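Local coordinates for SAM-dependent O-methyltransferase (Thermotoga maritima, PDB 1O54), which probably methylates N1 of adenosine 58 in tRNA, taking the methyl group from S-adenosyl-L-methionine, at residues A[28-31]-A[32-36]; A[108-111]-A[112-116]; A[145-148]-A[149-153]; A[154-157]-A[158-162]; A[189-192]-A[193-197]. All coordinates share one frame; numbering follows the deposited sequence.

The five contacts follow one another along the chain in numerical order. Contact 1 turns the hairpin of strands 25-30 and 35-39 in the N-terminal antiparallel sheet. Contacts 2 to 5 belong to the Rossmann-like methyltransferase domain. The centres of contacts 1 and 5 are about 41 Å apart. Contact 2 leads into strand 115-119. Contacts 3 and 4 take up the two ends of helix 147-159, their centres about 13 Å apart. Contact 5 follows strand 182-187, its nearest atoms about 5 Å from contact 3. Contacts 3 and 5 thus flank the predicted S-adenosyl-L-methionine site, while contacts 1 and 2 lie at subunit interfaces of the homotetramer.

Contact 1: A[28-31]-A[32-36]; sequences LSFE and DESEF
This is a local contact across a tight beta hairpin, where strand 25-30 turns back into strand 35-39 at one edge of the N-terminal antiparallel sheet. Leu-28 and Phe-36 form a hydrogen-bonded pair, with Leu-28 N 2.9 Å from Phe-36 O and Phe-36 N bonded back to Leu-28 O. Phe-30 N then bonds to Ser-34 O at 3.0 Å. The bend runs from Phe-30 to Glu-33, closed by Glu-33 N on Phe-30 O at 2.8 Å. With Glu-33 at positive phi (71°), it is a type I turn with a G1 beta bulge. Asp-32 CG sits between the backbone N and the carbonyl carbon (chi1 73°), which turns OD1 toward Ser-34 in an Asx turn. OD1 takes both the N-H and the hydroxyl of that serine, the hydroxyl through its syn lone pair, while OD2 bonds to His-49. The rings of Phe-30 and Phe-36 meet obliquely, planes 70° apart. Phe-30 CD1 lies at the Phe-36 ring edge, 3.6 Å from CE2. On the face of Ser-29 and Glu-35, Ser-29 OG donates to Glu-35 OE1 at 2.6 Å. In this conformer, one of two for Glu-35, OE2 forms a salt bridge with Arg-233 of the second subunit; both bonds are tentative.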
# COMPACT_ATOMS: atom_id res chain seq x y z
N LEU A 28 -4.59 -32.07 -2.78
CA LEU A 28 -4.53 -32.62 -1.44
C LEU A 28 -3.92 -31.58 -0.49
O LEU A 28 -2.79 -31.12 -0.72
CB LEU A 28 -3.69 -33.90 -1.43
CG LEU A 28 -4.13 -34.93 -2.47
CD1 LEU A 28 -3.23 -36.15 -2.48
CD2 LEU A 28 -5.59 -35.34 -2.25
N SER A 29 -4.65 -31.22 0.56
CA SER A 29 -4.27 -30.09 1.41
C SER A 29 -4.03 -30.55 2.84
O SER A 29 -4.90 -31.18 3.44
CB SER A 29 -5.38 -29.04 1.34
OG SER A 29 -5.05 -27.91 2.11
N PHE A 30 -2.86 -30.24 3.41
CA PHE A 30 -2.46 -30.74 4.72
C PHE A 30 -2.40 -29.67 5.83
O PHE A 30 -2.37 -28.48 5.54
CB PHE A 30 -1.13 -31.50 4.56
CG PHE A 30 -1.31 -32.80 3.83
CD1 PHE A 30 -1.27 -32.84 2.44
CD2 PHE A 30 -1.58 -33.96 4.53
CE1 PHE A 30 -1.50 -34.02 1.77
CE2 PHE A 30 -1.82 -35.14 3.85
CZ PHE A 30 -1.77 -35.16 2.47
N GLU A 31 -2.38 -30.12 7.09
CA GLU A 31 -2.38 -29.22 8.28
C GLU A 31 -1.27 -28.16 8.26
O GLU A 31 -1.51 -27.01 8.67
CB GLU A 31 -2.27 -30.02 9.59
CG GLU A 31 -3.45 -30.95 9.91
CD GLU A 31 -3.24 -31.77 11.18
OE1 GLU A 31 -2.08 -32.14 11.50
OE2 GLU A 31 -4.25 -32.08 11.88
N ASP A 32 -0.08 -28.51 7.77
CA ASP A 32 1.04 -27.55 7.69
C ASP A 32 0.95 -26.67 6.44
O ASP A 32 1.93 -26.02 6.04
CB ASP A 32 2.39 -28.29 7.75
CG ASP A 32 2.71 -29.05 6.47
OD1 ASP A 32 1.80 -29.25 5.65
OD2 ASP A 32 3.85 -29.48 6.20
N GLU A 33 -0.22 -26.68 5.81
CA GLU A 33 -0.52 -25.87 4.65
C GLU A 33 0.19 -26.28 3.35
O GLU A 33 0.04 -25.60 2.35
CB GLU A 33 -0.28 -24.38 4.97
CG GLU A 33 -0.88 -23.91 6.29
CD GLU A 33 -2.22 -23.21 6.13
OE1 GLU A 33 -3.17 -23.81 5.56
OE2 GLU A 33 -2.32 -22.04 6.60
N SER A 34 0.91 -27.40 3.33
CA SER A 34 1.43 -27.88 2.04
C SER A 34 0.23 -28.34 1.21
O SER A 34 -0.77 -28.81 1.77
CB SER A 34 2.44 -29.00 2.23
OG SER A 34 2.00 -29.89 3.22
N GLU A 35 0.31 -28.14 -0.10
CA GLU A 35 -0.73 -28.60 -1.00
C GLU A 35 -0.12 -29.30 -2.22
O GLU A 35 0.92 -28.88 -2.73
CB GLU A 35 -1.60 -27.43 -1.47
CG GLU A 35 -1.74 -26.25 -0.50
CD GLU A 35 -3.06 -26.21 0.25
OE1 GLU A 35 -3.04 -26.32 1.50
OE2 GLU A 35 -4.11 -26.03 -0.38
N PHE A 36 -0.74 -30.37 -2.67
CA PHE A 36 -0.21 -31.14 -3.78
C PHE A 36 -1.27 -31.28 -4.84
O PHE A 36 -2.34 -31.83 -4.54
CB PHE A 36 0.21 -32.52 -3.30
CG PHE A 36 1.15 -32.49 -2.15
CD1 PHE A 36 2.51 -32.28 -2.37
CD2 PHE A 36 0.70 -32.68 -0.87
CE1 PHE A 36 3.39 -32.25 -1.30
CE2 PHE A 36 1.56 -32.63 0.19
CZ PHE A 36 2.92 -32.42 -0.02

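Contact 2: A[108-111]-A[112-116]; sequences LDVK and EGDRI
Lys-111 and Asp-114 meet with their side chains nearly perpendicular. The lysine chain runs past one side of the carboxylate, with CG 3.4 Å from Asp-114 OD2. With chi4 at -64° the chain bends at its end, and this brings NZ to Asp-114 OD1 at 2.8 Å. The salt bridge uses the syn lone pair of OD1. The other oxygen is engaged differently. Lys-111 N donates to Asp-114 OD2 at 3.0 Å, from well above the carboxylate plane. A water bridges Asp-114 OD2, at 2.7 Å, and Leu-108 O. One lysine therefore holds both oxygens, which fixes the rotation of the carboxylate. Asp-183 OD1 lies close to Asp-114 OD1, and the positive charge of Lys-111 would be expected to ease that repulsion. Val-110 and Ile-116 make the apolar part of the contact, crossing at a slant, with Val-110 CG2 4.0 Å from Ile-116 CD1. Helix 125-134 covers both through Val-134. Asp-109 forms a salt bridge with Arg-132 of the second subunit. The backbone bends in two steps. A Schellman motif at Asp-109 ends helix 98-107, and a type II turn runs from Lys-111 to Asp-114, with Gly-113 at positive phi (85°). Asp-114 N closes the turn on Lys-111 O. Such a helix-to-strand connection delivers the chain into strand 115-119, a parallel strand of the Rossmann-like methyltransferase sheet.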
# COMPACT_ATOMS: atom_id res chain seq x y z
N LEU A 108 -12.61 -4.85 -18.54
CA LEU A 108 -12.94 -5.11 -19.96
C LEU A 108 -14.41 -5.49 -20.22
O LEU A 108 -14.84 -5.61 -21.39
CB LEU A 108 -12.02 -6.20 -20.52
CG LEU A 108 -10.55 -5.84 -20.68
CD1 LEU A 108 -9.76 -6.98 -21.22
CD2 LEU A 108 -10.36 -4.60 -21.59
N ASP A 109 -15.19 -5.62 -19.14
CA ASP A 109 -16.62 -5.91 -19.19
C ASP A 109 -16.91 -7.21 -19.95
O ASP A 109 -17.95 -7.32 -20.63
CB ASP A 109 -17.40 -4.76 -19.81
CG ASP A 109 -18.89 -4.81 -19.49
OD1 ASP A 109 -19.28 -5.09 -18.32
OD2 ASP A 109 -19.73 -4.56 -20.37
N VAL A 110 -16.00 -8.18 -19.85
CA VAL A 110 -16.15 -9.44 -20.58
C VAL A 110 -17.40 -10.17 -20.07
O VAL A 110 -17.56 -10.38 -18.87
CB VAL A 110 -14.90 -10.35 -20.51
CG1 VAL A 110 -15.09 -11.56 -21.37
CG2 VAL A 110 -13.64 -9.58 -20.89
N LYS A 111 -18.27 -10.52 -21.01
CA LYS A 111 -19.58 -11.05 -20.69
C LYS A 111 -20.05 -12.02 -21.76
O LYS A 111 -19.43 -12.17 -22.82
CB LYS A 111 -20.56 -9.90 -20.57
CG LYS A 111 -20.82 -9.23 -21.87
CD LYS A 111 -21.60 -7.92 -21.74
CE LYS A 111 -22.16 -7.51 -23.12
NZ LYS A 111 -21.16 -7.19 -24.19
N GLU A 112 -21.14 -12.70 -21.43
CA GLU A 112 -21.71 -13.76 -22.28
C GLU A 112 -21.80 -13.31 -23.72
O GLU A 112 -22.40 -12.27 -24.03
CB GLU A 112 -23.11 -14.14 -21.77
CG GLU A 112 -23.74 -15.32 -22.51
CD GLU A 112 -23.10 -16.65 -22.24
OE1 GLU A 112 -22.87 -17.42 -23.23
OE2 GLU A 112 -22.84 -16.96 -21.05
N GLY A 113 -21.26 -14.12 -24.61
CA GLY A 113 -21.34 -13.87 -26.04
C GLY A 113 -20.27 -12.95 -26.63
O GLY A 113 -20.24 -12.76 -27.85
N ASP A 114 -19.45 -12.35 -25.79
CA ASP A 114 -18.41 -11.45 -26.26
C ASP A 114 -17.38 -12.19 -27.13
O ASP A 114 -17.11 -13.39 -26.95
CB ASP A 114 -17.65 -10.79 -25.13
CG ASP A 114 -18.32 -9.56 -24.57
OD1 ASP A 114 -19.37 -9.11 -25.11
OD2 ASP A 114 -17.81 -9.02 -23.54
N ARG A 115 -16.87 -11.44 -28.08
CA ARG A 115 -15.72 -11.83 -28.89
C ARG A 115 -14.53 -11.01 -28.37
O ARG A 115 -14.57 -9.76 -28.36
CB ARG A 115 -15.98 -11.53 -30.37
CG ARG A 115 -17.06 -12.45 -30.96
CD ARG A 115 -17.70 -11.95 -32.27
NE ARG A 115 -16.71 -11.92 -33.35
CZ ARG A 115 -16.15 -10.81 -33.86
NH1 ARG A 115 -16.45 -9.61 -33.40
NH2 ARG A 115 -15.31 -10.91 -34.87
N ILE A 116 -13.47 -11.72 -27.99
CA ILE A 116 -12.34 -11.13 -27.28
C ILE A 116 -11.05 -11.57 -27.98
O ILE A 116 -10.91 -12.75 -28.30
CB ILE A 116 -12.29 -11.68 -25.84
CG1 ILE A 116 -13.58 -11.40 -25.07
CG2 ILE A 116 -11.04 -11.13 -25.13
CD1 ILE A 116 -13.87 -9.99 -24.85
O HOH W 1 -16.49 -6.63 -23.40

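Contact 3: A[145-148]-A[149-153]; sequences KREE and FAKLA
Arg-146 lies over Phe-149 at the start of helix 147-159, the helix of a beta-alpha-beta unit between strands 139-143 and 166-169. This unit belongs to the Rossmann-like fold of class I methyltransferases. Arg-146 holds the N-cap position, and its carbonyl O accepts the N-H of Ala-150 at 2.9 Å. Its side chain can be followed along the phenylalanine. CB sits at the edge of the ring, in its plane, 3.8 Å from Phe-149 CD2. The chain then bends at chi3 (-63°), which brings the planar end back over the ring. CD touches the same carbon, Phe-149 CD2, and NE approaches it to 3.6 Å. CZ lies 4.0 Å from the ring centroid, off-centre, in a cation-pi contact. NH1 comes to 3.4 Å from Phe-149 CE2. The guanidinium and the ring stack with their planes 26° apart, the guanidinium lying over the CD2-CE2 side of the ring rather than its middle. NE also forms a salt bridge with Glu-144 OE2. That glutamate is predicted to bind S-adenosyl-L-methionine, and the bridge would be expected to limit how its carboxylate can turn. Phe-149 touches Glu-144 as well, and also Thr-93. Glu-147 and Lys-151, one turn apart on the helix, lie side by side and point the same way. Their charges are near, yet not in a salt bridge: Glu-147 OE2 is 4.3 Å from Lys-151 NZ, while Lys-151 CE lies 3.2 Å from that same OE2.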
# COMPACT_ATOMS: atom_id res chain seq x y z
N LYS A 145 2.11 -16.77 -31.59
CA LYS A 145 3.04 -17.20 -32.63
C LYS A 145 4.08 -18.21 -32.14
O LYS A 145 4.72 -18.89 -32.95
CB LYS A 145 3.76 -15.97 -33.22
CG LYS A 145 4.63 -15.21 -32.22
CD LYS A 145 5.31 -14.00 -32.86
CE LYS A 145 5.94 -13.12 -31.80
NZ LYS A 145 6.72 -11.99 -32.40
N ARG A 146 4.29 -18.30 -30.83
CA ARG A 146 5.24 -19.27 -30.27
C ARG A 146 4.58 -20.63 -30.14
O ARG A 146 3.77 -20.85 -29.25
CB ARG A 146 5.78 -18.80 -28.92
CG ARG A 146 6.50 -17.47 -28.95
CD ARG A 146 6.73 -16.91 -27.55
NE ARG A 146 5.46 -16.62 -26.87
CZ ARG A 146 5.34 -16.35 -25.58
NH1 ARG A 146 6.41 -16.29 -24.80
NH2 ARG A 146 4.15 -16.10 -25.06
N GLU A 147 4.92 -21.55 -31.04
CA GLU A 147 4.28 -22.87 -31.08
C GLU A 147 4.30 -23.58 -29.73
O GLU A 147 3.32 -24.21 -29.33
CB GLU A 147 4.95 -23.78 -32.14
CG GLU A 147 4.43 -25.21 -32.12
CD GLU A 147 4.96 -26.07 -33.27
OE1 GLU A 147 5.87 -25.60 -33.99
OE2 GLU A 147 4.45 -27.20 -33.43
N GLU A 148 5.43 -23.52 -29.03
CA GLU A 148 5.51 -24.21 -27.73
C GLU A 148 4.48 -23.69 -26.72
O GLU A 148 3.89 -24.47 -25.98
CB GLU A 148 6.93 -24.20 -27.15
CG GLU A 148 7.50 -22.88 -26.67
CD GLU A 148 8.72 -23.08 -25.78
OE1 GLU A 148 8.67 -22.77 -24.57
OE2 GLU A 148 9.74 -23.60 -26.28
N PHE A 149 4.26 -22.39 -26.71
CA PHE A 149 3.23 -21.81 -25.83
C PHE A 149 1.82 -22.04 -26.38
O PHE A 149 0.89 -22.24 -25.61
CB PHE A 149 3.48 -20.34 -25.55
CG PHE A 149 4.68 -20.10 -24.68
CD1 PHE A 149 4.60 -20.28 -23.31
CD2 PHE A 149 5.89 -19.77 -25.25
CE1 PHE A 149 5.74 -20.09 -22.51
CE2 PHE A 149 7.04 -19.59 -24.44
CZ PHE A 149 6.95 -19.75 -23.09
N ALA A 150 1.64 -22.03 -27.70
CA ALA A 150 0.33 -22.36 -28.26
C ALA A 150 -0.10 -23.75 -27.77
O ALA A 150 -1.23 -23.97 -27.38
CB ALA A 150 0.32 -22.28 -29.76
N LYS A 151 0.85 -24.68 -27.76
CA LYS A 151 0.52 -26.06 -27.39
C LYS A 151 0.36 -26.19 -25.88
O LYS A 151 -0.52 -26.92 -25.41
CB LYS A 151 1.55 -27.04 -27.99
CG LYS A 151 1.46 -27.09 -29.55
CD LYS A 151 2.19 -28.24 -30.18
CE LYS A 151 1.98 -28.31 -31.73
NZ LYS A 151 0.93 -29.29 -32.17
N LEU A 152 1.16 -25.47 -25.11
CA LEU A 152 0.96 -25.46 -23.63
C LEU A 152 -0.42 -24.92 -23.23
O LEU A 152 -1.17 -25.51 -22.45
CB LEU A 152 2.05 -24.62 -22.95
CG LEU A 152 1.97 -24.46 -21.42
CD1 LEU A 152 1.85 -25.79 -20.69
CD2 LEU A 152 3.16 -23.66 -20.92
N ALA A 153 -0.77 -23.78 -23.81
CA ALA A 153 -2.08 -23.22 -23.58
C ALA A 153 -3.21 -24.13 -24.03
O ALA A 153 -4.22 -24.27 -23.34
CB ALA A 153 -2.16 -21.89 -24.27

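Contact 4: A[154-157]-A[158-162]; sequences ESNL and TKWGL
Asn-156 and Trp-160 share one setting of the first torsion, chi1 -73° and -58°, with CG beside the backbone N and opposite the carbonyl carbon. The like torsions send both side chains the same way, one helical turn apart. The amide and the indole are almost parallel, their planes 10° apart. Asn-156 CB stands over the face of the six-membered ring in a CH-pi contact, 3.7 Å from the centroid. Asn-156 O lies over the same indole nearer its stem, 3.1 Å from Trp-160 CG, and also accepts Trp-160 N. This is the C-terminal end of helix 147-159, closed by a Schellman motif. Leu-162 N reaches back to Leu-157 O at 2.9 Å, and Gly-161 N to Thr-158 O, with Gly-161 at positive phi. Leu-157 CD2 meets Leu-162 CB at 4.2 Å, and both leucines pack on Ala-128 of helix 125-134. On the outer side, Thr-158 folds its OG1 onto Glu-154 O at 2.8 Å. That carbonyl also receives Thr-158 N, from the opposite face of its plane. The amide has further partners. ND2 bonds to Ser-123 O, and OD1 takes a water at 2.8 Å that also bonds Ser-155 OG. The same water accepts from Lys-159 NZ, so it links the lysine to the amide. Held at both ends, the amide would be expected to stay flat against the indole.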
# COMPACT_ATOMS: atom_id res chain seq x y z
N GLU A 154 -3.06 -24.78 -25.18
CA GLU A 154 -4.07 -25.69 -25.64
C GLU A 154 -4.23 -26.80 -24.58
O GLU A 154 -5.35 -27.15 -24.21
CB GLU A 154 -3.68 -26.28 -27.01
CG GLU A 154 -4.66 -27.26 -27.54
CD GLU A 154 -4.16 -27.91 -28.83
OE1 GLU A 154 -2.95 -28.23 -28.95
OE2 GLU A 154 -5.00 -28.14 -29.68
N SER A 155 -3.12 -27.33 -24.11
CA SER A 155 -3.15 -28.44 -23.12
C SER A 155 -3.82 -27.98 -21.81
O SER A 155 -4.75 -28.63 -21.33
CB SER A 155 -1.74 -28.93 -22.80
OG SER A 155 -1.80 -29.97 -21.81
N ASN A 156 -3.37 -26.85 -21.29
CA ASN A 156 -3.96 -26.27 -20.06
C ASN A 156 -5.44 -25.98 -20.20
O ASN A 156 -6.25 -26.42 -19.37
CB ASN A 156 -3.21 -25.01 -19.65
CG ASN A 156 -1.84 -25.28 -19.06
OD1 ASN A 156 -1.56 -26.39 -18.58
ND2 ASN A 156 -0.97 -24.27 -19.10
N LEU A 157 -5.83 -25.22 -21.24
CA LEU A 157 -7.24 -24.91 -21.47
C LEU A 157 -8.10 -26.16 -21.61
O LEU A 157 -9.23 -26.16 -21.20
CB LEU A 157 -7.43 -23.96 -22.66
CG LEU A 157 -6.86 -22.57 -22.40
CD1 LEU A 157 -6.61 -21.86 -23.73
CD2 LEU A 157 -7.74 -21.68 -21.53
N THR A 158 -7.56 -27.21 -22.22
CA THR A 158 -8.31 -28.47 -22.35
C THR A 158 -8.56 -29.11 -20.96
O THR A 158 -9.71 -29.45 -20.61
CB THR A 158 -7.55 -29.42 -23.29
OG1 THR A 158 -7.50 -28.84 -24.62
CG2 THR A 158 -8.28 -30.72 -23.45
N LYS A 159 -7.50 -29.21 -20.18
CA LYS A 159 -7.55 -29.72 -18.80
C LYS A 159 -8.52 -28.90 -17.96
O LYS A 159 -9.19 -29.45 -17.09
CB LYS A 159 -6.16 -29.68 -18.15
CG LYS A 159 -5.11 -30.63 -18.70
CD LYS A 159 -3.75 -30.39 -18.00
CE LYS A 159 -2.63 -31.29 -18.54
NZ LYS A 159 -1.27 -30.92 -18.00
N TRP A 160 -8.62 -27.59 -18.22
CA TRP A 160 -9.40 -26.68 -17.39
C TRP A 160 -10.84 -26.53 -17.89
O TRP A 160 -11.59 -25.73 -17.34
CB TRP A 160 -8.74 -25.30 -17.25
CG TRP A 160 -7.36 -25.32 -16.68
CD1 TRP A 160 -6.79 -26.32 -15.91
CD2 TRP A 160 -6.36 -24.33 -16.85
NE1 TRP A 160 -5.49 -26.00 -15.61
CE2 TRP A 160 -5.19 -24.77 -16.18
CE3 TRP A 160 -6.31 -23.10 -17.54
CZ2 TRP A 160 -4.01 -24.04 -16.15
CZ3 TRP A 160 -5.11 -22.37 -17.51
CH2 TRP A 160 -3.99 -22.83 -16.82
N GLY A 161 -11.19 -27.29 -18.94
CA GLY A 161 -12.57 -27.34 -19.45
C GLY A 161 -13.01 -26.13 -20.24
O GLY A 161 -14.21 -25.82 -20.34
N LEU A 162 -12.04 -25.44 -20.81
CA LEU A 162 -12.29 -24.16 -21.48
C LEU A 162 -11.88 -24.09 -22.96
O LEU A 162 -12.16 -23.11 -23.65
CB LEU A 162 -11.57 -23.09 -20.70
CG LEU A 162 -12.14 -22.87 -19.28
CD1 LEU A 162 -11.11 -22.07 -18.46
CD2 LEU A 162 -13.48 -22.17 -19.34
O HOH W 2 -0.62 -28.75 -19.64

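Contact 5: A[189-192]-A[193-197]; sequences VPDP and WNYID
Asp-191 packs its CA on the face of Trp-193 and sets its carboxylate at the edge of the Tyr-195 ring, so the loop has a compact half and a looser half bridged by water. The compact half is built on Trp-193. Its chi1 of 50° sets the indole back over the preceding residues. Asp-191 CA stands over the six-membered ring, 3.8 Å from its centroid, as a CH-pi contact. Pro-192 CD comes to 3.8 Å from Trp-193 CZ3. Pro-192 is buried against Leu-187, Thr-211 and Thr-222, and the tip of Ile-196 touches its carbonyl O. Tyr-195 N bonds to the same oxygen at 2.9 Å, while Asn-194 N bonds to Asp-191 O. These bonds bend the chain from strand 182-187 toward helix 196-202, with Tyr-195 at the N-cap. In the Rossmann-like methyltransferase fold, a loop here lies at the end of the central sheet where the cofactor binds. This agrees with Asp-172 and Asp-188 nearby, both predicted to bind S-adenosyl-L-methionine. In the looser half, Tyr-195 packs on Ile-173 and Ser-174. Asn-194 ND2 gives Asp-191 OD2 a nearly straight bond of 2.8 Å on the anti side, somewhat out of the carboxylate plane. OD1 lies in the plane of the Tyr-195 ring at its edge, 3.5 Å from CE1. Two waters span the remaining distance. One donates to Asp-191 OD2 at 2.6 Å and lies 2.5 Å from Tyr-195 OH; the other donates to Asp-191 OD1 and lies 3.1 Å from that hydroxyl.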
# COMPACT_ATOMS: atom_id res chain seq x y z
N VAL A 189 2.58 -8.38 -24.38
CA VAL A 189 3.73 -8.60 -25.27
C VAL A 189 4.87 -7.76 -24.71
O VAL A 189 4.62 -6.88 -23.88
CB VAL A 189 3.46 -8.20 -26.73
CG1 VAL A 189 2.33 -9.04 -27.34
CG2 VAL A 189 3.09 -6.75 -26.81
N PRO A 190 6.11 -8.02 -25.09
CA PRO A 190 7.21 -7.22 -24.54
C PRO A 190 7.14 -5.72 -24.93
O PRO A 190 7.70 -4.86 -24.24
CB PRO A 190 8.46 -7.88 -25.14
CG PRO A 190 8.02 -9.25 -25.58
CD PRO A 190 6.59 -9.09 -26.00
N ASP A 191 6.50 -5.42 -26.06
CA ASP A 191 6.58 -4.10 -26.67
C ASP A 191 5.21 -3.66 -27.16
O ASP A 191 4.98 -3.51 -28.37
CB ASP A 191 7.62 -4.09 -27.79
CG ASP A 191 7.36 -5.12 -28.87
OD1 ASP A 191 6.78 -6.19 -28.57
OD2 ASP A 191 7.70 -4.91 -30.05
N PRO A 192 4.28 -3.48 -26.23
CA PRO A 192 2.90 -3.19 -26.60
C PRO A 192 2.70 -1.96 -27.50
O PRO A 192 1.82 -1.98 -28.35
CB PRO A 192 2.18 -3.05 -25.24
CG PRO A 192 3.31 -2.72 -24.27
CD PRO A 192 4.45 -3.58 -24.76
N TRP A 193 3.54 -0.94 -27.35
CA TRP A 193 3.47 0.26 -28.20
C TRP A 193 3.56 -0.05 -29.71
O TRP A 193 3.03 0.70 -30.56
CB TRP A 193 4.54 1.28 -27.80
CG TRP A 193 5.88 0.69 -27.69
CD1 TRP A 193 6.80 0.60 -28.70
CD2 TRP A 193 6.48 0.09 -26.54
NE1 TRP A 193 7.92 -0.05 -28.25
CE2 TRP A 193 7.76 -0.37 -26.93
CE3 TRP A 193 6.07 -0.14 -25.22
CZ2 TRP A 193 8.62 -1.03 -26.05
CZ3 TRP A 193 6.92 -0.78 -24.35
CH2 TRP A 193 8.19 -1.22 -24.76
N ASN A 194 4.19 -1.15 -30.08
CA ASN A 194 4.29 -1.53 -31.47
C ASN A 194 3.04 -2.20 -32.06
O ASN A 194 3.01 -2.48 -33.25
CB ASN A 194 5.51 -2.44 -31.68
CG ASN A 194 6.82 -1.67 -31.57
OD1 ASN A 194 6.88 -0.49 -31.90
ND2 ASN A 194 7.85 -2.33 -31.08
N TYR A 195 2.03 -2.46 -31.23
CA TYR A 195 0.82 -3.15 -31.67
C TYR A 195 -0.49 -2.40 -31.44
O TYR A 195 -1.55 -2.88 -31.86
CB TYR A 195 0.78 -4.51 -31.01
CG TYR A 195 1.99 -5.33 -31.39
CD1 TYR A 195 3.08 -5.45 -30.53
CD2 TYR A 195 2.07 -5.93 -32.63
CE1 TYR A 195 4.17 -6.17 -30.87
CE2 TYR A 195 3.17 -6.65 -32.99
CZ TYR A 195 4.22 -6.78 -32.11
OH TYR A 195 5.33 -7.52 -32.51
N ILE A 196 -0.42 -1.21 -30.85
CA ILE A 196 -1.63 -0.48 -30.47
C ILE A 196 -2.49 -0.12 -31.68
O ILE A 196 -3.72 -0.20 -31.60
CB ILE A 196 -1.29 0.80 -29.68
CG1 ILE A 196 -0.48 0.51 -28.43
CG2 ILE A 196 -2.57 1.55 -29.31
CD1 ILE A 196 -1.07 -0.46 -27.51
N ASP A 197 -1.88 0.26 -32.80
CA ASP A 197 -2.67 0.54 -34.03
C ASP A 197 -3.51 -0.66 -34.45
O ASP A 197 -4.70 -0.53 -34.73
CB ASP A 197 -1.79 1.06 -35.17
CG ASP A 197 -0.70 0.10 -35.59
OD1 ASP A 197 -0.30 -0.84 -34.84
OD2 ASP A 197 -0.16 0.27 -36.70
O HOH W 3 7.59 -6.44 -32.21
O HOH W 4 6.44 -8.47 -29.81